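Local coordinates for [PSI+] inducibility protein 3 (Saccharomyces cerevisiae, PDB 1ZX6), which promotes, as a full-length protein whose SH3 domain this is, de novo induction of the [PSI+] prion form of SUP35 when overproduced, and interacts with LAS17 and RSP5, at residues E3-L8 with N52-A57; K26-E31 with K39-G44. One frame throughout, in Å; residues are numbered along the deposited sequence.

Contact 1: E3-L8 with N52-A57; sequences EYVEAL and NYVKPA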
loop_
_atom_site.group_PDB
_atom_site.type_symbol
_atom_site.label_atom_id
_atom_site.label_comp_id
_atom_site.label_asym_id
_atom_site.label_seq_id
_atom_site.Cartn_x
_atom_site.Cartn_y
_atom_site.Cartn_z
ATOM N N GLU A 3 -1.278 10.735 -6.484
ATOM C CA GLU A 3 -2.195 9.553 -6.573
ATOM C C GLU A 3 -2.339 8.855 -5.235
ATOM O O GLU A 3 -1.322 8.561 -4.593
ATOM C CB GLU A 3 -1.649 8.501 -7.520
ATOM C CG GLU A 3 -1.450 8.925 -8.951
ATOM C CD GLU A 3 -1.354 7.719 -9.880
ATOM O OE1 GLU A 3 -1.814 6.616 -9.488
ATOM O OE2 GLU A 3 -0.816 7.879 -11.004
ATOM N N TYR A 4 -3.587 8.555 -4.866
ATOM C CA TYR A 4 -3.892 7.812 -3.635
ATOM C C TYR A 4 -4.746 6.600 -3.954
ATOM O O TYR A 4 -5.583 6.633 -4.846
ATOM C CB TYR A 4 -4.641 8.681 -2.616
ATOM C CG TYR A 4 -3.744 9.632 -1.842
ATOM C CD1 TYR A 4 -3.228 10.744 -2.454
ATOM C CD2 TYR A 4 -3.454 9.422 -0.498
ATOM C CE1 TYR A 4 -2.414 11.632 -1.773
ATOM C CE2 TYR A 4 -2.642 10.306 0.197
ATOM C CZ TYR A 4 -2.131 11.400 -0.450
ATOM O OH TYR A 4 -1.312 12.285 0.232
ATOM N N VAL A 5 -4.515 5.531 -3.205
ATOM C CA VAL A 5 -5.229 4.276 -3.353
ATOM C C VAL A 5 -5.840 3.916 -1.998
ATOM O O VAL A 5 -5.405 4.425 -0.963
ATOM C CB VAL A 5 -4.279 3.138 -3.878
ATOM C CG1 VAL A 5 -3.756 3.497 -5.305
ATOM C CG2 VAL A 5 -3.119 2.878 -2.952
ATOM N N GLU A 6 -6.810 3.018 -2.011
ATOM C CA GLU A 6 -7.469 2.597 -0.758
ATOM C C GLU A 6 -7.319 1.085 -0.601
ATOM O O GLU A 6 -7.652 0.329 -1.517
ATOM C CB GLU A 6 -8.954 2.982 -0.756
ATOM C CG GLU A 6 -9.676 2.570 0.532
ATOM C CD GLU A 6 -11.166 2.942 0.558
ATOM O OE1 GLU A 6 -11.681 3.523 -0.418
ATOM O OE2 GLU A 6 -11.810 2.661 1.583
ATOM N N ALA A 7 -6.888 0.649 0.587
ATOM C CA ALA A 7 -6.775 -0.791 0.904
ATOM C C ALA A 7 -8.137 -1.438 1.088
ATOM O O ALA A 7 -9.039 -0.881 1.756
ATOM C CB ALA A 7 -5.922 -1.005 2.169
ATOM N N LEU A 8 -8.305 -2.593 0.441
ATOM C CA LEU A 8 -9.556 -3.350 0.466
ATOM C C LEU A 8 -9.446 -4.558 1.368
ATOM O O LEU A 8 -10.463 -5.108 1.792
ATOM C CB LEU A 8 -9.907 -3.847 -0.929
ATOM C CG LEU A 8 -10.600 -2.931 -1.921
ATOM C CD1 LEU A 8 -10.680 -3.625 -3.277
ATOM C CD2 LEU A 8 -11.979 -2.551 -1.431
ATOM N N ASN A 52 -2.478 -5.812 -5.488
ATOM C CA ASN A 52 -3.845 -6.324 -5.486
ATOM C C ASN A 52 -4.589 -6.179 -4.130
ATOM O O ASN A 52 -5.755 -6.575 -4.029
ATOM C CB ASN A 52 -3.907 -7.773 -6.004
ATOM C CG ASN A 52 -3.255 -8.791 -5.066
ATOM O OD1 ASN A 52 -2.507 -8.425 -4.165
ATOM N ND2 ASN A 52 -3.558 -10.093 -5.280
ATOM N N TYR A 53 -3.937 -5.593 -3.122
ATOM C CA TYR A 53 -4.596 -5.221 -1.854
ATOM C C TYR A 53 -5.401 -3.909 -1.930
ATOM O O TYR A 53 -6.150 -3.584 -1.012
ATOM C CB TYR A 53 -3.550 -5.144 -0.709
ATOM C CG TYR A 53 -3.184 -6.492 -0.173
ATOM C CD1 TYR A 53 -3.825 -7.014 0.965
ATOM C CD2 TYR A 53 -2.242 -7.290 -0.810
ATOM C CE1 TYR A 53 -3.529 -8.248 1.418
ATOM C CE2 TYR A 53 -1.954 -8.567 -0.350
ATOM C CZ TYR A 53 -2.582 -9.020 0.788
ATOM O OH TYR A 53 -2.326 -10.277 1.260
ATOM N N VAL A 54 -5.219 -3.132 -3.008
ATOM C CA VAL A 54 -5.798 -1.784 -3.093
ATOM C C VAL A 54 -6.604 -1.494 -4.357
ATOM O O VAL A 54 -6.474 -2.202 -5.356
ATOM C CB VAL A 54 -4.686 -0.679 -3.016
ATOM C CG1 VAL A 54 -3.891 -0.806 -1.728
ATOM C CG2 VAL A 54 -3.762 -0.733 -4.216
ATOM N N LYS A 55 -7.423 -0.429 -4.293
ATOM C CA LYS A 55 -8.166 0.115 -5.430
ATOM C C LYS A 55 -7.900 1.627 -5.535
ATOM O O LYS A 55 -7.371 2.234 -4.582
ATOM C CB LYS A 55 -9.676 -0.138 -5.285
ATOM C CG LYS A 55 -10.307 0.436 -4.008
ATOM C CD LYS A 55 -11.823 0.456 -4.071
ATOM C CE LYS A 55 -12.434 1.187 -2.867
ATOM N NZ LYS A 55 -13.923 1.272 -2.977
ATOM N N PRO A 56 -8.242 2.230 -6.685
ATOM C CA PRO A 56 -8.074 3.679 -6.832
ATOM C C PRO A 56 -8.893 4.459 -5.803
ATOM O O PRO A 56 -9.960 4.002 -5.357
ATOM C CB PRO A 56 -8.576 3.960 -8.258
ATOM C CG PRO A 56 -8.418 2.689 -8.958
ATOM C CD PRO A 56 -8.777 1.641 -7.922
ATOM N N ALA A 57 -8.364 5.606 -5.392
ATOM C CA ALA A 57 -9.106 6.519 -4.537
ATOM C C ALA A 57 -9.168 7.901 -5.179
ATOM O O ALA A 57 -10.245 8.411 -5.457
ATOM C CB ALA A 57 -8.479 6.601 -3.151
HETATM O O HOH W 1 -11.463 4.509 -2.700
#
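Glu6 and Lys55 face each other as a hydrogen-bonded antiparallel pair where the first and last strands of the SH3 fold are joined, the contact that brings the two ends of the domain together. Two backbone bonds tie this pair: Glu6 N to Lys55 O at 2.7 Å, and Lys55 N back to Glu6 O at 2.9 Å. Beyond it, Leu8 N donates to Tyr53 O along an essentially straight line (N-H...O angle 179°), while at the other end Ala57 N reaches Tyr4 O with a more bent bond.

Side chains divide between the two faces. On the face of Ala7 and Val54, Val54 CG2 meets Val5 CG2 at 3.9 Å; each of these methyls sits between its own backbone N and carbonyl carbon, which turns them against one another, and Ala7 lies beside Val54. On the face of Glu6 and Lys55 the extended chains of these two residues run side by side in the same direction, bringing Glu6 OE1 to 3.5 Å from Lys55 CE. The ammonium itself stays beyond salt-bridge range, so any attraction between the charges is probably modest. Leu8 crosses the lysine chain at about a right angle, laying its branched end against the methylenes from CB to CE.

Farther out, Leu21 touches Ala7 and Val54, Val5 packs on Val27 and Leu29 of strand 26-32, and the ring of Tyr4 stacks with that of Phe58. Tyr53, whose ring leads away from strand 4-7, meets Phe11 instead, with the ring planes at about 55°. One water donates to Pro56 O at 3.1 Å and lies unusually close, 2.5 Å, to Glu6 OE1, a distance to be read with caution.

Contact 2: K26-E31 with K39-G44; sequences KVQLLE and KGSCNG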
loop_
_atom_site.group_PDB
_atom_site.type_symbol
_atom_site.label_atom_id
_atom_site.label_comp_id
_atom_site.label_asym_id
_atom_site.label_seq_id
_atom_site.Cartn_x
_atom_site.Cartn_y
_atom_site.Cartn_z
ATOM N N LYS A 26 -6.048 4.782 3.339
ATOM C CA LYS A 26 -5.686 5.491 2.100
ATOM C C LYS A 26 -4.186 5.759 2.096
ATOM O O LYS A 26 -3.630 6.266 3.060
ATOM C CB LYS A 26 -6.519 6.769 1.954
ATOM C CG LYS A 26 -8.038 6.458 1.817
ATOM C CD LYS A 26 -8.955 7.666 1.864
ATOM C CE LYS A 26 -8.995 8.305 3.220
ATOM N NZ LYS A 26 -9.456 7.413 4.332
ATOM N N VAL A 27 -3.556 5.415 0.977
ATOM C CA VAL A 27 -2.118 5.312 0.847
ATOM C C VAL A 27 -1.693 6.239 -0.273
ATOM O O VAL A 27 -2.286 6.223 -1.353
ATOM C CB VAL A 27 -1.723 3.887 0.496
ATOM C CG1 VAL A 27 -0.227 3.715 0.425
ATOM C CG2 VAL A 27 -2.336 2.920 1.500
ATOM N N GLN A 28 -0.685 7.057 -0.012
ATOM C CA GLN A 28 -0.100 7.881 -1.058
ATOM C C GLN A 28 0.756 6.966 -1.925
ATOM O O GLN A 28 1.682 6.358 -1.432
ATOM C CB GLN A 28 0.756 8.993 -0.462
ATOM C CG GLN A 28 1.345 9.898 -1.513
ATOM C CD GLN A 28 2.099 11.098 -0.943
ATOM O OE1 GLN A 28 2.369 11.182 0.258
ATOM N NE2 GLN A 28 2.399 12.053 -1.812
ATOM N N LEU A 29 0.454 6.869 -3.222
ATOM C CA LEU A 29 1.208 5.991 -4.100
ATOM C C LEU A 29 2.449 6.714 -4.581
ATOM O O LEU A 29 2.339 7.734 -5.283
ATOM C CB LEU A 29 0.316 5.548 -5.278
ATOM C CG LEU A 29 0.881 4.626 -6.346
ATOM C CD1 LEU A 29 1.625 3.436 -5.780
ATOM C CD2 LEU A 29 -0.267 4.177 -7.287
ATOM N N LEU A 30 3.628 6.226 -4.191
ATOM C CA LEU A 30 4.892 6.872 -4.544
ATOM C C LEU A 30 5.485 6.324 -5.850
ATOM O O LEU A 30 6.007 7.094 -6.694
ATOM C CB LEU A 30 5.912 6.693 -3.427
ATOM C CG LEU A 30 5.491 7.308 -2.078
ATOM C CD1 LEU A 30 6.330 6.770 -0.927
ATOM C CD2 LEU A 30 5.628 8.819 -2.137
ATOM N N GLU A 31 5.433 5.009 -6.027
ATOM C CA GLU A 31 5.974 4.371 -7.244
ATOM C C GLU A 31 5.282 3.037 -7.511
ATOM O O GLU A 31 5.005 2.255 -6.580
ATOM C CB GLU A 31 7.458 4.106 -7.068
ATOM C CG GLU A 31 8.192 3.705 -8.350
ATOM C CD GLU A 31 9.704 3.593 -8.159
ATOM O OE1 GLU A 31 10.213 3.926 -7.062
ATOM O OE2 GLU A 31 10.372 3.129 -9.091
ATOM N N LYS A 39 5.084 0.943 -3.938
ATOM C CA LYS A 39 5.692 1.687 -2.844
ATOM C C LYS A 39 4.755 2.837 -2.462
ATOM O O LYS A 39 4.259 3.575 -3.313
ATOM C CB LYS A 39 7.043 2.261 -3.269
ATOM C CG LYS A 39 7.824 2.880 -2.146
ATOM C CD LYS A 39 8.982 3.723 -2.694
ATOM C CE LYS A 39 9.717 4.431 -1.546
ATOM N NZ LYS A 39 9.781 3.543 -0.351
ATOM N N GLY A 40 4.499 3.008 -1.180
ATOM C CA GLY A 40 3.600 4.090 -0.772
ATOM C C GLY A 40 3.804 4.491 0.673
ATOM O O GLY A 40 4.674 3.945 1.346
ATOM N N SER A 41 3.017 5.472 1.103
ATOM C CA SER A 41 3.049 5.959 2.476
ATOM C C SER A 41 1.628 6.039 3.034
ATOM O O SER A 41 0.681 6.359 2.311
ATOM C CB SER A 41 3.765 7.315 2.578
ATOM O OG SER A 41 3.025 8.334 1.938
ATOM N N CYS A 42 1.497 5.735 4.322
ATOM C CA CYS A 42 0.208 5.757 5.004
ATOM C C CYS A 42 0.442 6.060 6.478
ATOM O O CYS A 42 1.192 5.358 7.131
ATOM C CB CYS A 42 -0.493 4.396 4.892
ATOM S SG CYS A 42 -2.110 4.343 5.648
ATOM N N ASN A 43 -0.214 7.092 6.979
ATOM C CA ASN A 43 -0.166 7.430 8.386
ATOM C C ASN A 43 1.274 7.528 8.886
ATOM O O ASN A 43 1.598 7.027 9.967
ATOM C CB ASN A 43 -0.934 6.373 9.183
ATOM C CG ASN A 43 -2.412 6.300 8.800
ATOM O OD1 ASN A 43 -2.982 7.281 8.301
ATOM N ND2 ASN A 43 -3.048 5.134 9.051
ATOM N N GLY A 44 2.143 8.145 8.083
ATOM C CA GLY A 44 3.522 8.374 8.495
ATOM C C GLY A 44 4.513 7.250 8.217
ATOM O O GLY A 44 5.705 7.442 8.395
#
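Lys39 O accepts two backbone N-H groups, Leu30 N at 2.9 Å and, in a longer bond, Glu31 N at 3.3 Å, the signature of a classic beta bulge in the antiparallel hairpin of strands 26-32 and 37-42, which the n-Src loop joins in the SH3 fold. Both donors approach from the same face of the carbonyl plane, tilted from it by 22° and 29°. Lys39 N is satisfied in turn by Glu31 O at 3.0 Å, along a straight N-H...O line. Before the bulge, the pair Gln28 and Ser41 exchanges two bonds that lie in the carbonyl planes: Gln28 N to Ser41 O at 2.8 Å and Ser41 N to Gln28 O.

Between these pairs Gly40 lies opposite Leu29. Its bare CA comes to 3.0 Å from Gln28 O and 4.0 Å from Val27 CG1, so the two strands pack closely at this glycine, with no side chain between CA and its neighbours. Within the bulge, Leu30 is turned toward the partner strand, where its CD1 rests on Gly40 C. Ser41 OG sits against Gln28 CB at 3.4 Å, placed by a chi1 of 68° that sets it between its backbone N and carbonyl carbon.

Strand 26-32 is flanked on its other edge by strand 4-7; strand 37-42 continues the sheet to strand 45-50, where Thr46 touches Leu30, Lys39 and Ser41.

How the contacts relate
The two contacts, with centres about 10 Å apart, share one strongly bent antiparallel arrangement of five strands, the small SH3 barrel. Along the chain the order is 3-8, 26-31, 39-44, 52-57: the hairpin of contact 2 is local, whereas contact 1 joins the ends of the domain around it. Strands 4-7 and 26-32, one from each contact, are neighbours, connected by probable hydrogen bonds from Leu29 N to Glu3 O (2.8 Å) and from Val27 N to Val5 O (2.9 Å). Contact 1 holds the outermost strand 54-56 and contact 2 leads on toward strand 45-50, so together they tie the chain ends and the central hairpin into one compact domain.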